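PDB 3LNL: GTP cyclohydrolase 1 type 2 homolog from Staphylococcus aureus subsp. aureus, which is of unknown function but assembles into a toroidal hexamer capped by PII-like domain lids and binds zinc at a dinuclear metal centre. Local coordinates for residues 21-26 and 101-106; 105-110 and 240-245; 111-116 and 283-288; 123-128 and 244-249. The protein carries 2 engineered substitutions. All coordinates share one frame; numbering follows the deposited sequence. Where two conformers were deposited one is given.

Contact 1 (21-26 and 101-106). With ZN (zinc ion), chain G.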
loop_
_atom_site.group_PDB
_atom_site.type_symbol
_atom_site.label_atom_id
_atom_site.label_comp_id
_atom_site.label_asym_id
_atom_site.label_seq_id
_atom_site.Cartn_x
_atom_site.Cartn_y
_atom_site.Cartn_z
ATOM N N SER B 21 -4.328 -16.521 21.412
ATOM C CA SER B 21 -3.588 -15.314 21.102
ATOM C C SER B 21 -2.226 -15.592 20.416
ATOM O O SER B 21 -1.645 -14.699 19.819
ATOM C CB SER B 21 -3.367 -14.510 22.411
ATOM O OG SER B 21 -2.372 -15.115 23.264
ATOM N N THR B 22 -1.727 -16.825 20.494
ATOM C CA THR B 22 -0.472 -17.137 19.841
ATOM C C THR B 22 -0.674 -17.472 18.374
ATOM O O THR B 22 0.322 -17.705 17.660
ATOM C CB THR B 22 0.313 -18.229 20.577
ATOM O OG1 THR B 22 -0.422 -19.458 20.590
ATOM C CG2 THR B 22 0.641 -17.739 22.059
ATOM N N ALA B 23 -1.946 -17.548 17.926
ATOM C CA ALA B 23 -2.216 -17.727 16.492
ATOM C C ALA B 23 -1.790 -16.483 15.726
ATOM O O ALA B 23 -1.751 -15.401 16.295
ATOM C CB ALA B 23 -3.713 -18.041 16.247
ATOM N N GLU B 24 -1.459 -16.630 14.441
ATOM C CA GLU B 24 -1.073 -15.484 13.602
ATOM C C GLU B 24 -2.279 -14.590 13.441
ATOM O O GLU B 24 -3.400 -15.046 13.542
ATOM C CB GLU B 24 -0.590 -15.938 12.214
ATOM C CG GLU B 24 0.532 -16.950 12.244
ATOM C CD GLU B 24 1.846 -16.335 12.587
ATOM O OE1 GLU B 24 2.742 -17.081 13.051
ATOM O OE2 GLU B 24 2.006 -15.122 12.335
ATOM N N SER B 25 -2.052 -13.300 13.191
ATOM C CA SER B 25 -3.144 -12.328 13.136
ATOM C C SER B 25 -4.042 -12.489 11.915
ATOM O O SER B 25 -5.195 -12.119 11.965
ATOM C CB SER B 25 -2.582 -10.900 13.148
ATOM O OG SER B 25 -1.807 -10.719 11.979
ATOM N N TRP B 26 -3.542 -13.096 10.835
ATOM C CA TRP B 26 -4.391 -13.440 9.687
ATOM C C TRP B 26 -5.269 -14.696 9.901
ATOM O O TRP B 26 -6.104 -14.978 9.070
ATOM C CB TRP B 26 -3.558 -13.639 8.394
ATOM C CG TRP B 26 -2.409 -14.580 8.568
ATOM C CD1 TRP B 26 -1.100 -14.237 8.784
ATOM C CD2 TRP B 26 -2.458 -16.025 8.572
ATOM N NE1 TRP B 26 -0.333 -15.391 8.949
ATOM C CE2 TRP B 26 -1.136 -16.491 8.811
ATOM C CE3 TRP B 26 -3.469 -16.951 8.405
ATOM C CZ2 TRP B 26 -0.826 -17.829 8.901
ATOM C CZ3 TRP B 26 -3.150 -18.309 8.489
ATOM C CH2 TRP B 26 -1.832 -18.725 8.726
ATOM N N MET B 101 -8.190 -25.037 16.204
ATOM C CA MET B 101 -6.919 -24.772 16.882
ATOM C C MET B 101 -5.869 -24.855 15.805
ATOM O O MET B 101 -5.277 -25.945 15.568
ATOM C CB MET B 101 -6.708 -25.801 18.015
ATOM C CG MET B 101 -7.711 -25.615 19.200
ATOM S SD MET B 101 -7.394 -26.889 20.427
ATOM C CE MET B 101 -5.986 -26.142 21.302
ATOM N N HIS B 102 -5.647 -23.704 15.134
ATOM C CA HIS B 102 -4.836 -23.686 13.945
ATOM C C HIS B 102 -3.407 -23.254 14.243
ATOM O O HIS B 102 -2.689 -24.017 14.893
ATOM C CB HIS B 102 -5.471 -22.882 12.825
ATOM C CG HIS B 102 -4.807 -23.093 11.511
ATOM N ND1 HIS B 102 -4.680 -22.092 10.565
ATOM C CD2 HIS B 102 -4.177 -24.184 11.005
ATOM C CE1 HIS B 102 -4.022 -22.575 9.515
ATOM N NE2 HIS B 102 -3.692 -23.834 9.761
ATOM N N THR B 103 -2.993 -22.037 13.866
ATOM C CA THR B 103 -1.588 -21.702 14.038
ATOM C C THR B 103 -1.189 -21.622 15.531
ATOM O O THR B 103 -0.040 -21.838 15.819
ATOM C CB THR B 103 -1.132 -20.462 13.253
ATOM O OG1 THR B 103 -1.885 -19.317 13.657
ATOM C CG2 THR B 103 -1.255 -20.691 11.712
ATOM N N ASN B 104 -2.112 -21.365 16.476
ATOM C CA ASN B 104 -1.782 -21.585 17.904
ATOM C C ASN B 104 -1.243 -22.984 18.222
ATOM O O ASN B 104 -0.326 -23.147 19.031
ATOM C CB ASN B 104 -2.901 -21.140 18.898
ATOM C CG ASN B 104 -4.249 -21.759 18.602
ATOM O OD1 ASN B 104 -4.634 -21.938 17.425
ATOM N ND2 ASN B 104 -4.976 -22.131 19.678
ATOM N N LEU B 105 -1.754 -23.994 17.549
ATOM C CA LEU B 105 -1.223 -25.344 17.743
ATOM C C LEU B 105 0.071 -25.578 16.961
ATOM O O LEU B 105 0.890 -26.370 17.405
ATOM C CB LEU B 105 -2.286 -26.383 17.370
ATOM C CG LEU B 105 -2.036 -27.806 17.840
ATOM C CD1 LEU B 105 -2.208 -27.937 19.368
ATOM C CD2 LEU B 105 -3.032 -28.714 17.038
ATOM N N ASP B 106 0.261 -24.894 15.819
ATOM C CA ASP B 106 1.533 -24.966 15.062
ATOM C C ASP B 106 2.711 -24.430 15.860
ATOM O O ASP B 106 3.840 -24.885 15.660
ATOM C CB ASP B 106 1.458 -24.231 13.704
ATOM C CG ASP B 106 0.627 -25.000 12.679
ATOM O OD1 ASP B 106 0.908 -26.228 12.558
ATOM O OD2 ASP B 106 -0.274 -24.389 12.011
HETATM ZN ZN ZN G . -0.374 -26.343 10.773
HETATM O O HOH W 1 0.123 -22.136 21.486
HETATM O O HOH W 2 -1.647 -25.563 9.313
HETATM O O HOH W 3 1.013 -25.594 9.250
#

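Contact 2 (105-110 and 240-245). Unlike the reference sequence in segment 105-110: His110 (reference Tyr). With ZN (zinc ion), chain G.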
loop_
_atom_site.group_PDB
_atom_site.type_symbol
_atom_site.label_atom_id
_atom_site.label_comp_id
_atom_site.label_asym_id
_atom_site.label_seq_id
_atom_site.Cartn_x
_atom_site.Cartn_y
_atom_site.Cartn_z
ATOM N N LEU B 105 -1.754 -23.994 17.549
ATOM C CA LEU B 105 -1.223 -25.344 17.743
ATOM C C LEU B 105 0.071 -25.578 16.961
ATOM O O LEU B 105 0.890 -26.370 17.405
ATOM C CB LEU B 105 -2.286 -26.383 17.370
ATOM C CG LEU B 105 -2.036 -27.806 17.840
ATOM C CD1 LEU B 105 -2.208 -27.937 19.368
ATOM C CD2 LEU B 105 -3.032 -28.714 17.038
ATOM N N ASP B 106 0.261 -24.894 15.819
ATOM C CA ASP B 106 1.533 -24.966 15.062
ATOM C C ASP B 106 2.711 -24.430 15.860
ATOM O O ASP B 106 3.840 -24.885 15.660
ATOM C CB ASP B 106 1.458 -24.231 13.704
ATOM C CG ASP B 106 0.627 -25.000 12.679
ATOM O OD1 ASP B 106 0.908 -26.228 12.558
ATOM O OD2 ASP B 106 -0.274 -24.389 12.011
ATOM N N VAL B 107 2.453 -23.474 16.755
ATOM C CA VAL B 107 3.518 -22.803 17.479
ATOM C C VAL B 107 3.638 -23.213 18.948
ATOM O O VAL B 107 4.519 -22.751 19.679
ATOM C CB VAL B 107 3.390 -21.280 17.403
ATOM C CG1 VAL B 107 3.327 -20.790 15.911
ATOM C CG2 VAL B 107 2.206 -20.764 18.300
ATOM N N ASN B 108 2.803 -24.141 19.374
ATOM C CA ASN B 108 2.787 -24.560 20.766
ATOM C C ASN B 108 3.937 -25.536 21.082
ATOM O O ASN B 108 4.198 -26.459 20.284
ATOM C CB ASN B 108 1.475 -25.255 21.036
ATOM C CG ASN B 108 1.232 -25.436 22.498
ATOM O OD1 ASN B 108 1.566 -26.488 23.067
ATOM N ND2 ASN B 108 0.680 -24.383 23.137
ATOM N N PRO B 109 4.580 -25.384 22.258
ATOM C CA PRO B 109 5.635 -26.347 22.631
ATOM C C PRO B 109 5.202 -27.801 22.619
ATOM O O PRO B 109 6.053 -28.671 22.489
ATOM C CB PRO B 109 6.011 -25.958 24.067
ATOM C CG PRO B 109 5.436 -24.554 24.307
ATOM C CD PRO B 109 4.248 -24.450 23.362
ATOM N N HIS B 110 3.898 -28.078 22.710
ATOM C CA HIS B 110 3.408 -29.460 22.597
ATOM C C HIS B 110 2.593 -29.692 21.345
ATOM O O HIS B 110 1.885 -30.686 21.230
ATOM C CB HIS B 110 2.594 -29.822 23.836
ATOM C CG HIS B 110 3.351 -29.604 25.095
ATOM N ND1 HIS B 110 4.363 -30.446 25.501
ATOM C CD2 HIS B 110 3.291 -28.607 26.013
ATOM C CE1 HIS B 110 4.884 -29.989 26.636
ATOM N NE2 HIS B 110 4.249 -28.873 26.964
ATOM N N TYR B 240 6.636 -19.936 22.644
ATOM C CA TYR B 240 5.903 -20.249 21.425
ATOM C C TYR B 240 6.742 -19.878 20.204
ATOM O O TYR B 240 7.418 -18.862 20.178
ATOM C CB TYR B 240 4.506 -19.545 21.412
ATOM C CG TYR B 240 3.696 -19.864 22.677
ATOM C CD1 TYR B 240 3.737 -19.024 23.816
ATOM C CD2 TYR B 240 2.944 -21.024 22.756
ATOM C CE1 TYR B 240 3.033 -19.355 24.990
ATOM C CE2 TYR B 240 2.282 -21.364 23.900
ATOM C CZ TYR B 240 2.329 -20.531 25.021
ATOM O OH TYR B 240 1.625 -20.927 26.128
ATOM N N GLY B 241 6.696 -20.726 19.179
ATOM C CA GLY B 241 7.378 -20.438 17.929
ATOM C C GLY B 241 7.028 -21.469 16.886
ATOM O O GLY B 241 6.695 -22.612 17.225
ATOM N N LEU B 242 7.098 -21.059 15.613
ATOM C CA LEU B 242 6.813 -21.912 14.462
ATOM C C LEU B 242 7.994 -22.811 14.054
ATOM O O LEU B 242 8.996 -22.348 13.470
ATOM C CB LEU B 242 6.340 -21.077 13.264
ATOM C CG LEU B 242 5.943 -21.938 12.070
ATOM C CD1 LEU B 242 4.628 -22.705 12.385
ATOM C CD2 LEU B 242 5.810 -21.107 10.809
ATOM N N GLY B 243 7.847 -24.084 14.396
ATOM C CA GLY B 243 8.792 -25.116 14.074
ATOM C C GLY B 243 9.496 -25.620 15.316
ATOM O O GLY B 243 9.437 -25.016 16.387
ATOM N N VAL B 244 10.163 -26.754 15.141
ATOM C CA VAL B 244 11.121 -27.278 16.094
ATOM C C VAL B 244 12.429 -27.622 15.416
ATOM O O VAL B 244 12.472 -27.949 14.205
ATOM C CB VAL B 244 10.599 -28.561 16.822
ATOM C CG1 VAL B 244 9.393 -28.192 17.744
ATOM C CG2 VAL B 244 10.288 -29.728 15.835
ATOM N N MET B 245 13.503 -27.599 16.209
ATOM C CA MET B 245 14.778 -28.192 15.814
ATOM C C MET B 245 14.916 -29.415 16.664
ATOM O O MET B 245 14.647 -29.352 17.854
ATOM C CB MET B 245 15.991 -27.250 16.063
ATOM C CG MET B 245 17.301 -27.741 15.418
ATOM S SD MET B 245 17.360 -27.435 13.599
ATOM C CE MET B 245 17.455 -25.608 13.589
HETATM ZN ZN ZN G . -0.374 -26.343 10.773
HETATM O O HOH W 4 6.248 -25.431 16.625
HETATM O O HOH W 5 1.454 -23.627 26.200
HETATM O O HOH W 2 -1.647 -25.563 9.313
HETATM O O HOH W 3 1.013 -25.594 9.250
#

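Contact 3 (111-116 and 283-288)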
loop_
_atom_site.group_PDB
_atom_site.type_symbol
_atom_site.label_atom_id
_atom_site.label_comp_id
_atom_site.label_asym_id
_atom_site.label_seq_id
_atom_site.Cartn_x
_atom_site.Cartn_y
_atom_site.Cartn_z
ATOM N N GLY B 111 2.700 -28.751 20.415
ATOM C CA GLY B 111 1.857 -28.700 19.202
ATOM C C GLY B 111 2.323 -29.526 18.008
ATOM O O GLY B 111 3.010 -30.496 18.199
ATOM N N VAL B 112 1.932 -29.129 16.781
ATOM C CA VAL B 112 2.078 -29.966 15.581
ATOM C C VAL B 112 3.546 -30.451 15.336
ATOM O O VAL B 112 3.821 -31.624 15.000
ATOM C CB VAL B 112 1.547 -29.200 14.323
ATOM C CG1 VAL B 112 1.761 -29.969 13.030
ATOM C CG2 VAL B 112 0.048 -28.863 14.513
ATOM N N ASN B 113 4.474 -29.552 15.540
ATOM C CA ASN B 113 5.882 -29.838 15.270
ATOM C C ASN B 113 6.583 -30.657 16.311
ATOM O O ASN B 113 7.335 -31.557 15.944
ATOM C CB ASN B 113 6.595 -28.561 14.883
ATOM C CG ASN B 113 5.972 -27.976 13.636
ATOM O OD1 ASN B 113 5.864 -28.677 12.647
ATOM N ND2 ASN B 113 5.443 -26.747 13.720
ATOM N N MET B 114 6.223 -30.467 17.585
ATOM C CA MET B 114 6.646 -31.419 18.637
ATOM C C MET B 114 6.093 -32.798 18.315
ATOM O O MET B 114 6.824 -33.779 18.427
ATOM C CB MET B 114 6.216 -30.947 20.015
ATOM C CG MET B 114 6.319 -31.988 21.123
ATOM S SD MET B 114 8.051 -32.375 21.396
ATOM C CE MET B 114 8.622 -30.882 22.206
ATOM N N MET B 115 4.809 -32.878 17.924
ATOM C CA MET B 115 4.182 -34.153 17.557
ATOM C C MET B 115 4.865 -34.838 16.389
ATOM O O MET B 115 5.135 -36.049 16.434
ATOM C CB MET B 115 2.710 -33.946 17.210
ATOM C CG MET B 115 1.856 -33.578 18.423
ATOM S SD MET B 115 0.295 -32.982 17.862
ATOM C CE MET B 115 -0.418 -32.252 19.371
ATOM N N LEU B 116 5.157 -34.075 15.351
ATOM C CA LEU B 116 5.908 -34.600 14.214
ATOM C C LEU B 116 7.279 -35.148 14.618
ATOM O O LEU B 116 7.624 -36.275 14.292
ATOM C CB LEU B 116 6.032 -33.536 13.107
ATOM C CG LEU B 116 4.751 -33.363 12.293
ATOM C CD1 LEU B 116 4.854 -32.050 11.461
ATOM C CD2 LEU B 116 4.446 -34.625 11.400
ATOM N N ILE B 283 17.632 -31.542 12.429
ATOM C CA ILE B 283 16.456 -31.510 11.607
ATOM C C ILE B 283 15.559 -30.348 12.041
ATOM O O ILE B 283 15.223 -30.226 13.196
ATOM C CB ILE B 283 15.733 -32.854 11.786
ATOM C CG1 ILE B 283 16.710 -34.008 11.319
ATOM C CG2 ILE B 283 14.443 -32.906 10.940
ATOM C CD1 ILE B 283 16.684 -35.132 12.189
ATOM N N ALA B 284 15.189 -29.470 11.113
ATOM C CA ALA B 284 14.173 -28.458 11.395
ATOM C C ALA B 284 12.869 -28.963 10.767
ATOM O O ALA B 284 12.892 -29.462 9.633
ATOM C CB ALA B 284 14.581 -27.123 10.788
ATOM N N ILE B 285 11.763 -28.792 11.467
ATOM C CA ILE B 285 10.443 -29.273 11.020
ATOM C C ILE B 285 9.395 -28.191 11.148
ATOM O O ILE B 285 9.207 -27.629 12.217
ATOM C CB ILE B 285 9.943 -30.457 11.844
ATOM C CG1 ILE B 285 10.892 -31.653 11.770
ATOM C CG2 ILE B 285 8.551 -30.910 11.343
ATOM C CD1 ILE B 285 10.727 -32.613 12.973
ATOM N N ILE B 286 8.755 -27.863 10.025
ATOM C CA ILE B 286 7.540 -27.056 10.019
ATOM C C ILE B 286 6.476 -27.823 9.234
ATOM O O ILE B 286 6.483 -27.909 8.007
ATOM C CB ILE B 286 7.708 -25.625 9.486
ATOM C CG1 ILE B 286 8.718 -24.868 10.325
ATOM C CG2 ILE B 286 6.319 -24.887 9.513
ATOM C CD1 ILE B 286 9.045 -23.497 9.840
ATOM N N GLY B 287 5.559 -28.438 9.961
ATOM C CA GLY B 287 4.530 -29.210 9.281
ATOM C C GLY B 287 3.594 -28.303 8.554
ATOM O O GLY B 287 3.385 -27.198 8.976
ATOM N N GLY B 288 3.023 -28.794 7.459
ATOM C CA GLY B 288 2.094 -28.015 6.658
ATOM C C GLY B 288 2.779 -27.489 5.405
ATOM O O GLY B 288 3.118 -28.270 4.492
HETATM O O HOH W 6 3.662 -26.130 11.646
#

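Contact 4 (123-128 and 244-249)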
loop_
_atom_site.group_PDB
_atom_site.type_symbol
_atom_site.label_atom_id
_atom_site.label_comp_id
_atom_site.label_asym_id
_atom_site.label_seq_id
_atom_site.Cartn_x
_atom_site.Cartn_y
_atom_site.Cartn_z
ATOM N N LYS B 123 15.191 -36.672 19.034
ATOM C CA LYS B 123 15.615 -36.298 20.381
ATOM C C LYS B 123 15.905 -34.802 20.411
ATOM O O LYS B 123 15.973 -34.153 19.358
ATOM C CB LYS B 123 16.914 -37.016 20.768
ATOM C CG LYS B 123 16.854 -38.539 20.782
ATOM C CD LYS B 123 15.904 -39.077 21.841
ATOM C CE LYS B 123 15.929 -40.577 21.926
ATOM N NZ LYS B 123 15.027 -40.992 23.007
ATOM N N ASN B 124 16.076 -34.287 21.630
ATOM C CA ASN B 124 16.523 -32.914 21.883
ATOM C C ASN B 124 15.686 -31.895 21.135
ATOM O O ASN B 124 16.203 -31.048 20.433
ATOM C CB ASN B 124 18.035 -32.774 21.565
ATOM C CG ASN B 124 18.896 -33.634 22.501
ATOM O OD1 ASN B 124 18.529 -33.859 23.652
ATOM N ND2 ASN B 124 20.021 -34.130 22.002
ATOM N N ILE B 125 14.368 -32.036 21.253
ATOM C CA ILE B 125 13.451 -31.275 20.454
ATOM C C ILE B 125 13.222 -29.912 21.109
ATOM O O ILE B 125 12.885 -29.854 22.297
ATOM C CB ILE B 125 12.084 -31.981 20.340
ATOM C CG1 ILE B 125 12.247 -33.385 19.740
ATOM C CG2 ILE B 125 11.137 -31.171 19.407
ATOM C CD1 ILE B 125 11.004 -34.280 19.873
ATOM N N SER B 126 13.441 -28.822 20.384
ATOM C CA SER B 126 13.018 -27.529 20.897
ATOM C C SER B 126 12.415 -26.620 19.851
ATOM O O SER B 126 12.738 -26.702 18.660
ATOM C CB SER B 126 14.141 -26.807 21.652
ATOM O OG SER B 126 15.203 -26.532 20.848
ATOM N N ILE B 127 11.562 -25.729 20.366
ATOM C CA ILE B 127 10.888 -24.736 19.595
ATOM C C ILE B 127 11.925 -23.826 18.960
ATOM O O ILE B 127 12.924 -23.472 19.602
ATOM C CB ILE B 127 9.899 -23.895 20.468
ATOM C CG1 ILE B 127 8.687 -24.760 20.849
ATOM C CG2 ILE B 127 9.452 -22.607 19.716
ATOM C CD1 ILE B 127 7.706 -25.089 19.656
ATOM N N ILE B 128 11.666 -23.444 17.704
ATOM C CA ILE B 128 12.460 -22.413 17.009
ATOM C C ILE B 128 11.534 -21.308 16.494
ATOM O O ILE B 128 10.278 -21.392 16.599
ATOM C CB ILE B 128 13.342 -23.010 15.836
ATOM C CG1 ILE B 128 12.466 -23.743 14.846
ATOM C CG2 ILE B 128 14.487 -23.877 16.402
ATOM C CD1 ILE B 128 13.182 -24.246 13.618
ATOM N N VAL B 244 10.163 -26.754 15.141
ATOM C CA VAL B 244 11.121 -27.278 16.094
ATOM C C VAL B 244 12.429 -27.622 15.416
ATOM O O VAL B 244 12.472 -27.949 14.205
ATOM C CB VAL B 244 10.599 -28.561 16.822
ATOM C CG1 VAL B 244 9.393 -28.192 17.744
ATOM C CG2 VAL B 244 10.288 -29.728 15.835
ATOM N N MET B 245 13.503 -27.599 16.209
ATOM C CA MET B 245 14.778 -28.192 15.814
ATOM C C MET B 245 14.916 -29.415 16.664
ATOM O O MET B 245 14.647 -29.352 17.854
ATOM C CB MET B 245 15.991 -27.250 16.063
ATOM C CG MET B 245 17.301 -27.741 15.418
ATOM S SD MET B 245 17.360 -27.435 13.599
ATOM C CE MET B 245 17.455 -25.608 13.589
ATOM N N ALA B 246 15.396 -30.513 16.084
ATOM C CA ALA B 246 15.646 -31.727 16.821
ATOM C C ALA B 246 16.803 -32.492 16.150
ATOM O O ALA B 246 17.360 -32.023 15.153
ATOM C CB ALA B 246 14.391 -32.566 16.832
ATOM N N GLU B 247 17.155 -33.651 16.705
ATOM C CA GLU B 247 18.209 -34.494 16.134
ATOM C C GLU B 247 17.820 -35.953 16.069
ATOM O O GLU B 247 16.988 -36.443 16.865
ATOM C CB GLU B 247 19.581 -34.372 16.854
ATOM C CG GLU B 247 19.696 -33.441 17.953
ATOM C CD GLU B 247 21.002 -33.623 18.712
ATOM O OE1 GLU B 247 22.095 -33.326 18.163
ATOM O OE2 GLU B 247 20.944 -34.150 19.835
ATOM N N VAL B 248 18.432 -36.643 15.112
ATOM C CA VAL B 248 18.337 -38.098 15.043
ATOM C C VAL B 248 19.258 -38.616 16.105
ATOM O O VAL B 248 20.190 -37.900 16.529
ATOM C CB VAL B 248 18.684 -38.671 13.661
ATOM C CG1 VAL B 248 17.543 -38.371 12.713
ATOM C CG2 VAL B 248 19.997 -38.096 13.114
ATOM N N ASP B 249 18.911 -39.802 16.610
ATOM C CA ASP B 249 19.715 -40.500 17.607
ATOM C C ASP B 249 21.129 -40.664 17.094
ATOM O O ASP B 249 22.101 -40.345 17.797
ATOM C CB ASP B 249 19.145 -41.907 17.852
ATOM C CG ASP B 249 17.874 -41.891 18.692
ATOM O OD1 ASP B 249 17.032 -42.821 18.559
ATOM O OD2 ASP B 249 17.721 -40.946 19.504
#

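Contact 1 (21-26 and 101-106)
The dinuclear zinc centre of this NIF3 family protein lies beside the meeting of loop 21-26 with the start of helix 103-106, where Thr103 and Ala23 touch. Glu24 N donates to Thr103 OG1 at 2.8 Å, nearly straight at 163°. The threonine hydroxyl sits between its own backbone N and carbonyl carbon (chi1 60°), turned to the loop, while CG2 reaches the tryptophan: Trp26 CH2 lies 3.6 Å from Thr103 CG2. A threonine suits this place because one branch bonds and the other packs. Asp27 also hydrogen-bonds Thr103 OG1, so the hydroxyl links two points of the loop. Small Ala23 lets the backbones close in, with Ala23 CA 3.6 Å from Asn104 N. A water donates to both Thr22 OG1 and Asn104 O, joining loop to helix; Thr22 OG1 also hydrogen-bonds Pro19 O. His102, the N-cap residue, accepts from Leu105 N and Asp106 N through its carbonyl oxygen; its ND1 is hydrogen-bonded to Asp27, and its NE2 lies 2.7 Å from a zinc-bound water. Asp106 grips that zinc with both carboxylate oxygens, OD1 at 2.2 Å, alongside His68 and Glu333. Bidentate aspartate, bridging glutamate and histidines together make up a two-zinc site.

Contact 2 (105-110 and 240-245)
Val107 is pressed against Tyr240, Gly241 and Leu242, and here the packing is tight and buried. Gly241 N donates to Val107 O at 3.0 Å, its N-H aimed at a lone pair within the plane of the peptide carbonyl. In return Val107 CA approaches Gly241 O at 3.2 Å as a CA-H...O contact, a close approach of the two backbones. The branched valine spreads its methyls along segment 240-242: Val107 CG1 packs 4.0 Å from Leu242 CB, and CG2, set between backbone N and carbonyl carbon, turns to Tyr240 CB. Leu242 CD1 lies 3.8 Å from Asp106 CB, an apolar neighbour for the CB of a zinc ligand. In contrast to buried Val107 and Gly241, Tyr240 and Pro109 are partly exposed, and water reaches the tyrosine hydroxyl. Asn108 ND2 meets the Tyr240 ring at its edge, 3.5 Å from CE2, the amide plane turned 52° from the ring; one water joins ND2 to Tyr240 OH, and ND2 also hydrogen-bonds His17 O. Pro109 CD adds an apolar touch on Tyr240 CE2. Asn108 OD1 accepts from His110 N, an Asx turn. The loop thus runs between helices 103-106 and 112-119 and lies against strand 240-253, flanked by strands 125-142 and 279-285.

Contact 3 (111-116 and 283-288)
Helix 112-119 packs its first turns against the end of strand 279-285 and the glycine-containing loop that follows, close to the zinc site. Asn113 is the polar link: Gly287 N donates to Asn113 OD1 at 2.7 Å with an N-H...O angle of 163°, approaching one of the lone pairs of the amide oxygen without leaving the amide plane. CG stands anti to the carbonyl carbon (chi1 -61°), which carries the amide across to the loop. Its other end is used as well, since one water accepts from Asn113 ND2 at 2.8 Å and donates to Gly287 O at 2.9 Å. An asparagine suits the place because a single amide can accept from the glycine N and reach its carbonyl through water; ND2 also makes a weak hydrogen bond to Asp106 O. One turn further on, Gly287, which has no side chain, lets Leu116 CD1 come within 3.6 Å of Gly287 CA. Leu116 CD1 also meets Ile285 CG2 at 3.9 Å. The touching residues are buried, and both polar atoms of the Asn113 amide have partners. The chemistry implies that the backbone of Gly287, beside the zinc ligand Glu333, is probably held in place from the helix by one direct bond and one water.

Contact 4 (123-128 and 244-249)
Strands 125-142 and 240-253 run antiparallel in one sheet, with Ser126 and Met245 a hydrogen-bonded pair; Lys123, just before the corner at Asn124, pairs with Glu247 across a beta bulge. Lys123 N donates to Glu247 O at 2.8 Å and Glu247 N returns a bond to Lys123 O; Ser126 and Met245 exchange a second pair, Met245 N to Ser126 O being 2.7 Å. The bulge falls where Asn124 takes up positive phi and psi, a conformation asparagine tolerates well. Ile125 can be followed outward. Its CB leads to two branches: Ile125 CG2, anti to the backbone N, meets Val244 CB at 3.7 Å, while Ile125 CG1 goes the other way to Ala246 CB, also at 3.7 Å. CD1 ends the CG1 branch, and the side chain as a whole packs on helix 112-119 at Met114, Ala117 and Lys118. Branched isoleucine therefore packs between Val244, Ala246 and helix 112-119. Small Ala246 lets its CB sit 3.4 Å from Lys123 O. Farther along, on the other side of the bulge, a methyl of one residue covers the first side-chain carbon of its neighbour, with Ile128 CG2 3.7 Å from Met245 CB.

Contacts 1 and 2 share Leu105 and Asp106, so the zinc ligand lies where they join; their centres are about 10 Å apart, and Thr22 O touches Val107 CG2 at 3.6 Å. Contact 3 interleaves with contact 2 along the chain, its centre about 7 Å from that of contact 2, with Val244 O 3.0 Å from Ile285 N across neighbouring strands. Contact 4 is farther from the metals: its Ile127 side chain is about 12 Å from a bound zinc. It shares Val244 and Met245 with contact 2, and Ile283 N lies 2.8 Å from Ala246 O between contacts 3 and 4. A continuous sheet thus connects contact 4 with the surroundings of the zinc site.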